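Local coordinates for hypothetical conserved protein TTC0263 (PDB 2PL2) that is of unknown function but belongs to the tetratricopeptide repeat family, whose stacked antiparallel helices commonly serve as scaffolds for binding other proteins, at residues Ala24-Glu29 / Trp44-Gln49; Pro70-Tyr76 / Asp109-Asn114; Val84-Arg88 / Leu126-Leu130. All coordinates share one frame; numbering follows the deposited sequence.

Contact 1: Ala24-Glu29 / Trp44-Gln49; sequences ALTLFE and WLARTQ
Phe28 leans from segment 24-29 against Trp44, Leu45 and Thr48, and its side chain can be traced atom by atom across the interface. Its CB packs beside Leu45 CB at 4.2 Å, near the place where the two backbones come closest. CG is anti to the carbonyl carbon (chi1 -66°), which sends the ring from there over the helical turn that runs from Trp44 to Thr48. Trp44 CB sits over the centre of one face, 3.6 Å from the Phe28 ring centroid and only 14° off the ring normal, a CH-pi contact. Among the ring carbons, CZ comes nearest to this methylene, with Phe28 CZ and Trp44 CB 3.5 Å apart. The indole continues beyond, its plane nearly parallel to the phenyl ring but slid so far that the two hardly overlap. On the side of CD2 and CE2 the ring presents its edge to a hydroxyl, with Phe28 CE2 and Thr48 OG1 separated by 3.0 Å. That hydroxyl is itself turned back into its own helix, where Thr48 OG1 donates to Trp44 O at 2.8 Å. The carbonyl also receives Thr48 N from the other face of its plane, so two bonds grip it; the one from the hydroxyl holds the threonine's chi1, with CG2 facing Ala24 CB and the backbone of Leu25. Farther round, Leu25 CD1 meets Leu45 CD1 tightly at 3.4 Å, and the methylene CG of Glu29 lies across the same Leu45 methyl. The segments run antiparallel at 156°, as consecutive helices do in tetratricopeptide repeats. Helix 6-17 closes one side through Tyr16, which packs edge-to-face on Trp44 and touches Thr48, while helix 55-68 meets Leu45 and Gln49 through Asn61.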
loop_
_atom_site.group_PDB
_atom_site.type_symbol
_atom_site.label_atom_id
_atom_site.label_comp_id
_atom_site.label_asym_id
_atom_site.label_seq_id
_atom_site.Cartn_x
_atom_site.Cartn_y
_atom_site.Cartn_z
ATOM N N ALA A 24 3.065 -5.515 13.253
ATOM C CA ALA A 24 4.451 -5.920 13.044
ATOM C C ALA A 24 5.408 -4.832 13.532
ATOM O O ALA A 24 6.386 -5.114 14.231
ATOM C CB ALA A 24 4.692 -6.211 11.557
ATOM N N LEU A 25 5.101 -3.589 13.165
ATOM C CA LEU A 25 5.916 -2.436 13.527
ATOM C C LEU A 25 6.185 -2.332 15.024
ATOM O O LEU A 25 7.334 -2.219 15.441
ATOM C CB LEU A 25 5.245 -1.148 13.061
ATOM C CG LEU A 25 6.110 0.095 13.299
ATOM C CD1 LEU A 25 7.131 0.201 12.160
ATOM C CD2 LEU A 25 5.249 1.338 13.338
ATOM N N THR A 26 5.122 -2.381 15.824
ATOM C CA THR A 26 5.242 -2.275 17.268
ATOM C C THR A 26 6.101 -3.378 17.883
ATOM O O THR A 26 6.835 -3.144 18.849
ATOM C CB THR A 26 3.841 -2.261 17.943
ATOM O OG1 THR A 26 3.233 -3.549 17.826
ATOM C CG2 THR A 26 2.941 -1.228 17.281
ATOM N N LEU A 27 6.024 -4.582 17.327
ATOM C CA LEU A 27 6.822 -5.692 17.843
ATOM C C LEU A 27 8.297 -5.486 17.525
ATOM O O LEU A 27 9.158 -5.774 18.344
ATOM C CB LEU A 27 6.344 -7.019 17.256
ATOM C CG LEU A 27 5.015 -7.538 17.817
ATOM C CD1 LEU A 27 4.505 -8.661 16.931
ATOM C CD2 LEU A 27 5.200 -8.021 19.246
ATOM N N PHE A 28 8.577 -4.989 16.323
ATOM C CA PHE A 28 9.948 -4.734 15.898
ATOM C C PHE A 28 10.566 -3.584 16.698
ATOM O O PHE A 28 11.792 -3.481 16.820
ATOM C CB PHE A 28 9.998 -4.417 14.392
ATOM C CG PHE A 28 9.621 -5.580 13.516
ATOM C CD1 PHE A 28 10.017 -6.877 13.850
ATOM C CD2 PHE A 28 8.871 -5.388 12.361
ATOM C CE1 PHE A 28 9.667 -7.954 13.050
ATOM C CE2 PHE A 28 8.523 -6.463 11.561
ATOM C CZ PHE A 28 8.920 -7.745 11.907
ATOM N N GLU A 29 9.711 -2.713 17.229
ATOM C CA GLU A 29 10.187 -1.601 18.024
ATOM C C GLU A 29 10.590 -2.160 19.385
ATOM O O GLU A 29 11.647 -1.818 19.915
ATOM C CB GLU A 29 9.103 -0.524 18.111
ATOM C CG GLU A 29 8.802 0.050 16.733
ATOM C CD GLU A 29 7.641 1.025 16.685
ATOM O OE1 GLU A 29 6.624 0.795 17.381
ATOM O OE2 GLU A 29 7.734 2.011 15.919
ATOM N N TRP A 44 13.792 -5.585 9.418
ATOM C CA TRP A 44 12.366 -5.878 9.426
ATOM C C TRP A 44 11.551 -4.627 9.714
ATOM O O TRP A 44 10.512 -4.402 9.091
ATOM C CB TRP A 44 12.050 -6.968 10.441
ATOM C CG TRP A 44 12.371 -8.324 9.923
ATOM C CD1 TRP A 44 13.355 -9.164 10.361
ATOM C CD2 TRP A 44 11.733 -8.992 8.825
ATOM N NE1 TRP A 44 13.369 -10.315 9.602
ATOM C CE2 TRP A 44 12.388 -10.231 8.654
ATOM C CE3 TRP A 44 10.678 -8.658 7.973
ATOM C CZ2 TRP A 44 12.015 -11.138 7.658
ATOM C CZ3 TRP A 44 10.310 -9.563 6.980
ATOM C CH2 TRP A 44 10.977 -10.785 6.830
ATOM N N LEU A 45 12.033 -3.818 10.652
ATOM C CA LEU A 45 11.373 -2.570 11.000
ATOM C C LEU A 45 11.243 -1.726 9.742
ATOM O O LEU A 45 10.163 -1.234 9.417
ATOM C CB LEU A 45 12.194 -1.799 12.035
ATOM C CG LEU A 45 11.694 -0.376 12.302
ATOM C CD1 LEU A 45 10.383 -0.428 13.066
ATOM C CD2 LEU A 45 12.741 0.402 13.088
ATOM N N ALA A 46 12.356 -1.554 9.040
ATOM C CA ALA A 46 12.375 -0.773 7.817
ATOM C C ALA A 46 11.408 -1.346 6.781
ATOM O O ALA A 46 10.684 -0.601 6.128
ATOM C CB ALA A 46 13.792 -0.731 7.246
ATOM N N ARG A 47 11.413 -2.668 6.622
ATOM C CA ARG A 47 10.532 -3.321 5.658
ATOM C C ARG A 47 9.087 -2.998 5.991
ATOM O O ARG A 47 8.287 -2.678 5.109
ATOM C CB ARG A 47 10.733 -4.836 5.664
ATOM C CG ARG A 47 11.894 -5.321 4.818
ATOM C CD ARG A 47 11.835 -6.827 4.634
ATOM N NE ARG A 47 10.898 -7.246 3.590
ATOM C CZ ARG A 47 10.574 -8.513 3.341
ATOM N NH1 ARG A 47 11.111 -9.486 4.066
ATOM N NH2 ARG A 47 9.717 -8.812 2.370
ATOM N N THR A 48 8.761 -3.075 7.272
ATOM C CA THR A 48 7.414 -2.779 7.725
ATOM C C THR A 48 7.061 -1.299 7.503
ATOM O O THR A 48 5.914 -0.974 7.196
ATOM C CB THR A 48 7.265 -3.130 9.200
ATOM O OG1 THR A 48 7.773 -4.453 9.421
ATOM C CG2 THR A 48 5.798 -3.074 9.609
ATOM N N GLN A 49 8.047 -0.416 7.640
ATOM C CA GLN A 49 7.830 1.012 7.438
ATOM C C GLN A 49 7.498 1.319 5.980
ATOM O O GLN A 49 6.668 2.179 5.692
ATOM C CB GLN A 49 9.073 1.802 7.867
ATOM C CG GLN A 49 9.393 1.688 9.361
ATOM C CD GLN A 49 10.622 2.468 9.768
ATOM O OE1 GLN A 49 11.679 2.337 9.152
ATOM N NE2 GLN A 49 10.498 3.277 10.818
#

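Contact 2: Pro70-Tyr76 / Asp109-Asn114; sequences PRYLGGY and DAERVN
Val113, at the C-terminal end of helix 93-113, wedges its two methyls against the turn that leads into helix 73-88. CG1 is anti to the backbone N (chi1 -179°), which brings it up to the main chain of the other segment, with Val113 CG1 3.3 Å from Arg71 O. The second methyl, CG2, reaches the preceding carbonyl at 3.7 Å from Pro70 O and also lies near the phenol of Tyr76. Hydrocarbon thus packs against the carbonyl oxygens of the turn. Leu73, two residues on from Arg71, packs against Ala110, Val113 and Asn114. Its two branches divide the work: Leu73 CD2 is 4.1 Å from Val113 CB and also faces the carbonyl and methyl of Ala110, whereas CD1 rests 4.0 Å from Asn114 CB, the two side chains crossing at about a right angle. The amide end of Asn114 is engaged apart from this packing, its OD1 accepting from Arg116 N. Leu120 of helix 118-130, the next helix in the chain, touches both Leu73 and Ala110. Both segments lie in a tetratricopeptide repeat array, in which helices joined by short turns pack side by side; here the start of one helix meets the end of the next. Tyr76 carries the other half of the contact. Its CB and CG press on the methyl of Ala110, with Tyr76 CB 3.4 Å from Ala110 CB, and the backbone of Ala110 lies over one ring face, offset toward the rim. Asp109 CB approaches the ring at Tyr76 CE1, 3.9 Å away, its carboxylate plane steeply inclined to the phenol. At the far end, Tyr76 OH is modelled as a donor to Pro70 O; the spacing is very short and its exact value doubtful.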
loop_
_atom_site.group_PDB
_atom_site.type_symbol
_atom_site.label_atom_id
_atom_site.label_comp_id
_atom_site.label_asym_id
_atom_site.label_seq_id
_atom_site.Cartn_x
_atom_site.Cartn_y
_atom_site.Cartn_z
ATOM N N PRO A 70 27.739 -3.487 6.163
ATOM C CA PRO A 70 27.833 -3.548 4.701
ATOM C C PRO A 70 27.815 -4.967 4.109
ATOM O O PRO A 70 27.722 -5.138 2.891
ATOM C CB PRO A 70 29.146 -2.827 4.423
ATOM C CG PRO A 70 29.989 -3.246 5.584
ATOM C CD PRO A 70 29.040 -3.106 6.752
ATOM N N ARG A 71 27.922 -5.974 4.971
ATOM C CA ARG A 71 27.927 -7.363 4.531
ATOM C C ARG A 71 26.536 -7.979 4.576
ATOM O O ARG A 71 26.313 -9.073 4.043
ATOM C CB ARG A 71 28.888 -8.184 5.396
ATOM C CG ARG A 71 30.343 -8.013 5.000
ATOM C CD ARG A 71 31.280 -8.700 5.975
ATOM N NE ARG A 71 32.603 -8.893 5.392
ATOM C CZ ARG A 71 32.883 -9.837 4.500
ATOM N NH1 ARG A 71 31.930 -10.675 4.103
ATOM N NH2 ARG A 71 34.106 -9.932 3.992
ATOM N N TYR A 72 25.608 -7.270 5.214
ATOM C CA TYR A 72 24.223 -7.713 5.338
ATOM C C TYR A 72 23.419 -7.211 4.135
ATOM O O TYR A 72 23.384 -6.004 3.861
ATOM C CB TYR A 72 23.636 -7.166 6.633
ATOM C CG TYR A 72 22.239 -7.638 6.955
ATOM C CD1 TYR A 72 21.950 -8.995 7.056
ATOM C CD2 TYR A 72 21.223 -6.721 7.252
ATOM C CE1 TYR A 72 20.685 -9.435 7.460
ATOM C CE2 TYR A 72 19.962 -7.145 7.657
ATOM C CZ TYR A 72 19.704 -8.503 7.762
ATOM O OH TYR A 72 18.481 -8.931 8.206
ATOM N N LEU A 73 22.782 -8.137 3.419
ATOM C CA LEU A 73 21.991 -7.795 2.238
ATOM C C LEU A 73 20.782 -6.939 2.573
ATOM O O LEU A 73 20.346 -6.135 1.756
ATOM C CB LEU A 73 21.525 -9.066 1.528
ATOM C CG LEU A 73 22.591 -9.844 0.764
ATOM C CD1 LEU A 73 21.963 -11.086 0.166
ATOM C CD2 LEU A 73 23.193 -8.956 -0.329
ATOM N N GLY A 74 20.235 -7.131 3.769
ATOM C CA GLY A 74 19.074 -6.367 4.201
ATOM C C GLY A 74 19.154 -4.881 3.929
ATOM O O GLY A 74 18.232 -4.302 3.358
ATOM N N GLY A 75 20.265 -4.267 4.326
ATOM C CA GLY A 75 20.458 -2.842 4.121
ATOM C C GLY A 75 20.241 -2.376 2.695
ATOM O O GLY A 75 19.529 -1.394 2.449
ATOM N N TYR A 76 20.861 -3.072 1.749
ATOM C CA TYR A 76 20.730 -2.715 0.346
ATOM C C TYR A 76 19.289 -2.937 -0.127
ATOM O O TYR A 76 18.735 -2.110 -0.844
ATOM C CB TYR A 76 21.689 -3.557 -0.500
ATOM C CG TYR A 76 23.133 -3.530 -0.030
ATOM C CD1 TYR A 76 24.022 -2.550 -0.474
ATOM C CD2 TYR A 76 23.600 -4.472 0.881
ATOM C CE1 TYR A 76 25.342 -2.521 -0.026
ATOM C CE2 TYR A 76 24.907 -4.449 1.337
ATOM C CZ TYR A 76 25.780 -3.470 0.888
ATOM O OH TYR A 76 27.085 -3.457 1.367
ATOM N N ASP A 109 25.888 -2.856 -5.683
ATOM C CA ASP A 109 26.822 -3.055 -4.568
ATOM C C ASP A 109 26.436 -4.318 -3.813
ATOM O O ASP A 109 27.298 -5.074 -3.368
ATOM C CB ASP A 109 26.805 -1.894 -3.556
ATOM C CG ASP A 109 27.110 -0.546 -4.175
ATOM O OD1 ASP A 109 27.839 -0.489 -5.195
ATOM O OD2 ASP A 109 26.624 0.467 -3.615
ATOM N N ALA A 110 25.137 -4.533 -3.639
ATOM C CA ALA A 110 24.683 -5.721 -2.937
ATOM C C ALA A 110 25.097 -6.970 -3.722
ATOM O O ALA A 110 25.427 -8.007 -3.144
ATOM C CB ALA A 110 23.172 -5.683 -2.771
ATOM N N GLU A 111 25.074 -6.859 -5.046
ATOM C CA GLU A 111 25.434 -7.969 -5.912
ATOM C C GLU A 111 26.867 -8.419 -5.635
ATOM O O GLU A 111 27.214 -9.592 -5.836
ATOM C CB GLU A 111 25.271 -7.560 -7.378
ATOM C CG GLU A 111 25.769 -8.600 -8.379
ATOM C CD GLU A 111 25.521 -8.199 -9.830
ATOM O OE1 GLU A 111 25.823 -7.038 -10.193
ATOM O OE2 GLU A 111 25.034 -9.050 -10.608
ATOM N N ARG A 112 27.691 -7.485 -5.163
ATOM C CA ARG A 112 29.082 -7.778 -4.836
ATOM C C ARG A 112 29.187 -8.612 -3.565
ATOM O O ARG A 112 30.161 -9.328 -3.361
ATOM C CB ARG A 112 29.868 -6.474 -4.663
ATOM C CG ARG A 112 29.869 -5.587 -5.901
ATOM C CD ARG A 112 30.576 -6.267 -7.074
ATOM N NE ARG A 112 30.548 -5.454 -8.290
ATOM C CZ ARG A 112 31.132 -5.797 -9.432
ATOM N NH1 ARG A 112 31.796 -6.947 -9.519
ATOM N NH2 ARG A 112 31.047 -4.992 -10.486
ATOM N N VAL A 113 28.175 -8.513 -2.711
ATOM C CA VAL A 113 28.130 -9.250 -1.453
ATOM C C VAL A 113 27.519 -10.643 -1.641
ATOM O O VAL A 113 27.694 -11.527 -0.801
ATOM C CB VAL A 113 27.297 -8.477 -0.410
ATOM C CG1 VAL A 113 27.265 -9.235 0.908
ATOM C CG2 VAL A 113 27.866 -7.079 -0.231
ATOM N N ASN A 114 26.791 -10.826 -2.739
ATOM C CA ASN A 114 26.157 -12.103 -3.048
ATOM C C ASN A 114 25.489 -12.032 -4.424
ATOM O O ASN A 114 24.458 -11.379 -4.587
ATOM C CB ASN A 114 25.101 -12.446 -2.002
ATOM C CG ASN A 114 24.603 -13.878 -2.129
ATOM O OD1 ASN A 114 24.534 -14.436 -3.234
ATOM N ND2 ASN A 114 24.245 -14.480 -0.998
#

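Contact 3: Val84-Arg88 / Leu126-Leu130; sequences VALYR and LVYAL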
loop_
_atom_site.group_PDB
_atom_site.type_symbol
_atom_site.label_atom_id
_atom_site.label_comp_id
_atom_site.label_asym_id
_atom_site.label_seq_id
_atom_site.Cartn_x
_atom_site.Cartn_y
_atom_site.Cartn_z
ATOM N N VAL A 84 12.822 3.397 -4.698
ATOM C CA VAL A 84 11.747 3.172 -5.661
ATOM C C VAL A 84 10.470 3.879 -5.193
ATOM O O VAL A 84 9.769 4.493 -5.989
ATOM C CB VAL A 84 11.451 1.655 -5.846
ATOM C CG1 VAL A 84 10.194 1.473 -6.677
ATOM C CG2 VAL A 84 12.638 0.963 -6.521
ATOM N N ALA A 85 10.174 3.790 -3.903
ATOM C CA ALA A 85 8.987 4.435 -3.375
ATOM C C ALA A 85 9.101 5.921 -3.676
ATOM O O ALA A 85 8.155 6.543 -4.158
ATOM C CB ALA A 85 8.883 4.198 -1.867
ATOM N N LEU A 86 10.277 6.476 -3.393
ATOM C CA LEU A 86 10.567 7.886 -3.636
ATOM C C LEU A 86 10.445 8.221 -5.126
ATOM O O LEU A 86 10.170 9.364 -5.486
ATOM C CB LEU A 86 11.980 8.215 -3.163
ATOM C CG LEU A 86 12.269 8.219 -1.663
ATOM C CD1 LEU A 86 13.776 8.188 -1.423
ATOM C CD2 LEU A 86 11.648 9.455 -1.043
ATOM N N TYR A 87 10.667 7.227 -5.983
ATOM C CA TYR A 87 10.569 7.413 -7.431
ATOM C C TYR A 87 9.125 7.543 -7.897
ATOM O O TYR A 87 8.828 8.323 -8.797
ATOM C CB TYR A 87 11.199 6.242 -8.183
ATOM C CG TYR A 87 10.649 6.103 -9.591
ATOM C CD1 TYR A 87 10.980 7.025 -10.580
ATOM C CD2 TYR A 87 9.732 5.091 -9.911
ATOM C CE1 TYR A 87 10.420 6.946 -11.853
ATOM C CE2 TYR A 87 9.166 5.004 -11.174
ATOM C CZ TYR A 87 9.510 5.939 -12.141
ATOM O OH TYR A 87 8.956 5.881 -13.402
ATOM N N ARG A 88 8.239 6.744 -7.311
ATOM C CA ARG A 88 6.834 6.789 -7.676
ATOM C C ARG A 88 6.303 8.133 -7.213
ATOM O O ARG A 88 5.537 8.794 -7.918
ATOM C CB ARG A 88 6.067 5.654 -6.991
ATOM C CG ARG A 88 6.536 4.259 -7.381
ATOM C CD ARG A 88 5.712 3.167 -6.703
ATOM N NE ARG A 88 6.139 1.822 -7.092
ATOM C CZ ARG A 88 6.078 1.341 -8.332
ATOM N NH1 ARG A 88 5.603 2.093 -9.319
ATOM N NH2 ARG A 88 6.493 0.105 -8.586
ATOM N N LEU A 126 12.864 -5.072 -11.545
ATOM C CA LEU A 126 11.762 -4.160 -11.277
ATOM C C LEU A 126 12.240 -2.721 -11.438
ATOM O O LEU A 126 11.469 -1.841 -11.826
ATOM C CB LEU A 126 11.239 -4.384 -9.858
ATOM C CG LEU A 126 9.908 -3.731 -9.463
ATOM C CD1 LEU A 126 9.515 -4.197 -8.057
ATOM C CD2 LEU A 126 10.026 -2.212 -9.511
ATOM N N VAL A 127 13.517 -2.486 -11.144
ATOM C CA VAL A 127 14.097 -1.153 -11.259
ATOM C C VAL A 127 14.371 -0.789 -12.714
ATOM O O VAL A 127 14.118 0.344 -13.135
ATOM C CB VAL A 127 15.402 -1.038 -10.430
ATOM C CG1 VAL A 127 16.074 0.315 -10.688
ATOM C CG2 VAL A 127 15.086 -1.193 -8.944
ATOM N N TYR A 128 14.888 -1.739 -13.488
ATOM C CA TYR A 128 15.140 -1.483 -14.903
ATOM C C TYR A 128 13.833 -1.183 -15.630
ATOM O O TYR A 128 13.800 -0.364 -16.553
ATOM C CB TYR A 128 15.806 -2.684 -15.563
ATOM C CG TYR A 128 17.290 -2.768 -15.333
ATOM C CD1 TYR A 128 18.128 -1.690 -15.629
ATOM C CD2 TYR A 128 17.863 -3.931 -14.849
ATOM C CE1 TYR A 128 19.503 -1.775 -15.450
ATOM C CE2 TYR A 128 19.236 -4.030 -14.669
ATOM C CZ TYR A 128 20.049 -2.947 -14.969
ATOM O OH TYR A 128 21.397 -3.059 -14.781
ATOM N N ALA A 129 12.757 -1.852 -15.219
ATOM C CA ALA A 129 11.451 -1.633 -15.837
ATOM C C ALA A 129 10.985 -0.198 -15.574
ATOM O O ALA A 129 10.586 0.511 -16.495
ATOM C CB ALA A 129 10.439 -2.631 -15.286
ATOM N N LEU A 130 11.038 0.230 -14.316
ATOM C CA LEU A 130 10.632 1.589 -13.962
ATOM C C LEU A 130 11.460 2.580 -14.765
ATOM O O LEU A 130 11.019 3.702 -15.021
ATOM C CB LEU A 130 10.826 1.827 -12.464
ATOM C CG LEU A 130 9.961 0.920 -11.586
ATOM C CD1 LEU A 130 10.337 1.073 -10.124
ATOM C CD2 LEU A 130 8.490 1.266 -11.800
#
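Apolar packing dominates where Leu130 pushes its branched end between Val84, Tyr87 and Arg88. With CG anti to the carbonyl carbon (chi1 -63°), both of its methyls reach the other helix: Leu130 CD1 meets Val84 CG1 at 3.5 Å, and CD2 turns toward Tyr87 and Arg88. The two valines also touch, more loosely, Val84 CG2 lying 4.1 Å from Val127 CG2. Aromatic contact comes from Tyr87, whose CE2 is 3.8 Å from Leu130 CB, the ring slanting past the leucine. Its hydroxyl ends near the backbone, with Tyr87 OH and Leu130 O 3.4 Å apart. The guanidinium of Arg88 makes a van der Waals contact: the chain, extended from CG to NE, crosses Leu130 at about a right angle, with Leu130 CD1 over one face of the group and Arg88 NH1 3.9 Å from Leu130 CD2. Arg88 also packs on Leu52 of the second subunit, which places this edge beside the dimer contact. From helix 93-113, Leu100 packs on Tyr87, and Leu104 and Leu107 on Val127. The axes of the two segments are 11.8 Å apart and run nearly parallel, at 21°, with the oppositely directed helix 93-113 between them in the chain. Parallel packing of every second helix is typical of the tetratricopeptide repeat fold.

In the fold
From the N terminus, contact 1 is the first to close, pairing helix 21-32 with the next helix, 39-51, across a short connection. It is complete before the other two begin, and no atoms touch between it and them. After helix 55-68 the chain enters helix 73-88, which serves both remaining contacts. Its start and the turn before it form contact 2 with the end of helix 93-113; its C-terminal end forms contact 3 with helix 118-130. These two cross along the chain, and their centres lie 19 Å apart. Together they join helices 73-88, 93-113 and 118-130, whereas contact 1 joins two helices nearer the N terminus.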